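Long-range contact in L-lysine 6-oxidase (Marinomonas mediterranea, PDB 3WEU), which oxidises the side-chain amine of L-lysine with a cysteine tryptophylquinone cofactor, releasing ammonium and the hydrogen peroxide responsible for its antibacterial activity: residues A[509-514]-A[617-622]. Numbering follows the deposited sequence.
Sequences WQADFF and NSYSQM. With EDO (1,2-ethanediol), chain K.
Phe-514 and Met-622 both carry CG anti to the backbone N (chi1 -178° and -174°), which sends the phenyl ring across the start of helix 619-625 and directs Met-622 CG toward helix 510-515. One face of the Phe-514 ring receives the backbone N of Tyr-619, 3.5 Å from Phe-514 CZ, and Tyr-619 CB makes a CH-pi contact, 4.3 Å from the ring centroid. A flat, apolar ring suits this place because it can lie on the 618-619 peptide, whose Ser-618 O accepts from Met-622 N. Ser-618 is the N-cap: its OG accepts from Gln-621 N (2.9 Å). Gln-621 OE1 takes the N-H of Asn-617, whose N stands above the carbonyl plane of the Gln-621 amide, off the lone pairs.

Met-622 fills the angle between Phe-514 and Phe-513. Its CB touches Phe-514 CD1, and bends at chi2 and chi3 curl the chain so that CE sits over a face of the Phe-513 ring, 4.1 Å from the centroid. Met-622 SD approaches obliquely, 3.6 Å from Phe-513 CD2, a Met-aromatic contact to which an unbranched, flexible side chain can adapt. The small Ala-511 CB lets Tyr-619 CE1 come to 3.5 Å. Gln-510 fits because its bent chain rests the aliphatic CG on Met-622 O and lays its amide over the Trp-509 ring. Phe-251 meets the Phe-513 ring with nearly parallel planes, extending the aromatic packing.

Phe-514 O accepts from O1 of 1,2-ethanediol (2.6 Å), probably from the crystallisation liquor. Helix 510-515 runs directly into Cys-516, cross-linked to Trp-581 in the cofactor, so this packing lies beside the cofactor-bearing chain. Between helix 510-515 and the start of helix 619-625, cohesion comes from dispersion, CH-pi and sulfur-aromatic contacts; the Ser-618 cap and the Asn-617 to Gln-621 bond are internal to the second segment.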
# COMPACT_ATOMS: atom_id res chain seq x y z
N TRP A 509 19.38 0.15 9.30
CA TRP A 509 19.45 -0.09 10.77
C TRP A 509 18.24 0.40 11.50
O TRP A 509 17.86 -0.18 12.53
CB TRP A 509 20.67 0.54 11.38
CG TRP A 509 20.68 2.04 11.33
CD1 TRP A 509 21.24 2.81 10.38
CD2 TRP A 509 20.13 2.92 12.30
NE1 TRP A 509 21.05 4.13 10.66
CE2 TRP A 509 20.34 4.23 11.83
CE3 TRP A 509 19.46 2.73 13.51
CZ2 TRP A 509 20.01 5.34 12.58
CZ3 TRP A 509 19.06 3.84 14.20
CH2 TRP A 509 19.34 5.12 13.74
N GLN A 510 17.60 1.42 10.98
CA GLN A 510 16.40 1.98 11.67
C GLN A 510 15.31 0.91 11.84
O GLN A 510 14.47 1.05 12.69
CB GLN A 510 15.87 3.23 10.99
CG GLN A 510 16.76 4.45 11.02
CD GLN A 510 17.73 4.54 9.83
OE1 GLN A 510 17.98 3.55 9.10
NE2 GLN A 510 18.25 5.73 9.61
N ALA A 511 15.34 -0.20 11.07
CA ALA A 511 14.47 -1.35 11.38
C ALA A 511 14.85 -2.04 12.67
O ALA A 511 14.00 -2.43 13.42
CB ALA A 511 14.52 -2.38 10.25
N ASP A 512 16.14 -2.26 12.92
CA ASP A 512 16.54 -2.89 14.19
C ASP A 512 16.05 -1.96 15.32
O ASP A 512 15.53 -2.45 16.31
CB ASP A 512 18.03 -3.15 14.30
CG ASP A 512 18.50 -4.30 13.43
OD1 ASP A 512 17.70 -5.29 13.26
OD2 ASP A 512 19.70 -4.25 13.01
N PHE A 513 16.19 -0.64 15.14
CA PHE A 513 15.82 0.34 16.15
C PHE A 513 14.32 0.30 16.38
O PHE A 513 13.87 0.21 17.53
CB PHE A 513 16.32 1.72 15.72
CG PHE A 513 16.16 2.87 16.75
CD1 PHE A 513 16.07 2.68 18.06
CD2 PHE A 513 16.23 4.17 16.31
CE1 PHE A 513 16.02 3.76 18.98
CE2 PHE A 513 16.19 5.24 17.19
CZ PHE A 513 16.07 5.01 18.54
N PHE A 514 13.52 0.32 15.31
CA PHE A 514 12.08 0.32 15.44
C PHE A 514 11.59 -0.97 16.12
O PHE A 514 10.63 -0.95 16.79
CB PHE A 514 11.42 0.45 14.03
CG PHE A 514 9.95 0.51 14.06
CD1 PHE A 514 9.31 1.65 14.49
CD2 PHE A 514 9.18 -0.59 13.66
CE1 PHE A 514 7.92 1.73 14.53
CE2 PHE A 514 7.80 -0.52 13.71
CZ PHE A 514 7.15 0.63 14.15
N ASN A 617 5.19 6.23 14.72
CA ASN A 617 4.12 5.22 14.70
C ASN A 617 4.32 4.12 13.62
O ASN A 617 3.54 3.18 13.57
CB ASN A 617 2.78 5.90 14.51
CG ASN A 617 2.34 6.63 15.78
OD1 ASN A 617 2.22 6.00 16.84
ND2 ASN A 617 2.06 7.93 15.69
N SER A 618 5.34 4.28 12.82
CA SER A 618 5.66 3.34 11.78
C SER A 618 7.12 3.18 11.60
O SER A 618 7.90 4.08 11.87
CB SER A 618 5.03 3.81 10.41
OG SER A 618 5.79 4.90 9.85
N TYR A 619 7.48 2.05 11.00
CA TYR A 619 8.83 1.78 10.58
C TYR A 619 9.39 2.89 9.70
O TYR A 619 10.52 3.39 9.87
CB TYR A 619 8.81 0.43 9.83
CG TYR A 619 10.03 0.06 9.09
CD1 TYR A 619 11.31 0.49 9.52
CD2 TYR A 619 9.95 -0.79 8.03
CE1 TYR A 619 12.45 0.09 8.86
CE2 TYR A 619 11.08 -1.23 7.37
CZ TYR A 619 12.33 -0.77 7.75
OH TYR A 619 13.45 -1.16 7.07
N SER A 620 8.60 3.28 8.71
CA SER A 620 9.00 4.33 7.80
C SER A 620 9.28 5.67 8.51
O SER A 620 10.22 6.41 8.17
CB SER A 620 7.95 4.43 6.60
OG SER A 620 8.21 5.63 5.94
N GLN A 621 8.52 5.97 9.53
CA GLN A 621 8.76 7.19 10.27
C GLN A 621 10.04 7.10 11.06
O GLN A 621 10.70 8.12 11.25
CB GLN A 621 7.58 7.50 11.19
CG GLN A 621 6.38 7.96 10.39
CD GLN A 621 5.10 7.83 11.15
OE1 GLN A 621 5.07 7.86 12.40
NE2 GLN A 621 3.98 7.73 10.43
N MET A 622 10.42 5.89 11.49
CA MET A 622 11.69 5.72 12.20
C MET A 622 12.85 5.92 11.27
O MET A 622 13.88 6.60 11.57
CB MET A 622 11.77 4.40 12.92
CG MET A 622 13.02 4.25 13.80
SD MET A 622 13.06 5.39 15.22
CE MET A 622 12.24 4.38 16.44
C1 EDO K . 7.54 -2.11 17.20
O1 EDO K . 8.81 -2.72 17.32
C2 EDO K . 7.32 -1.42 18.52
O2 EDO K . 7.12 -2.39 19.57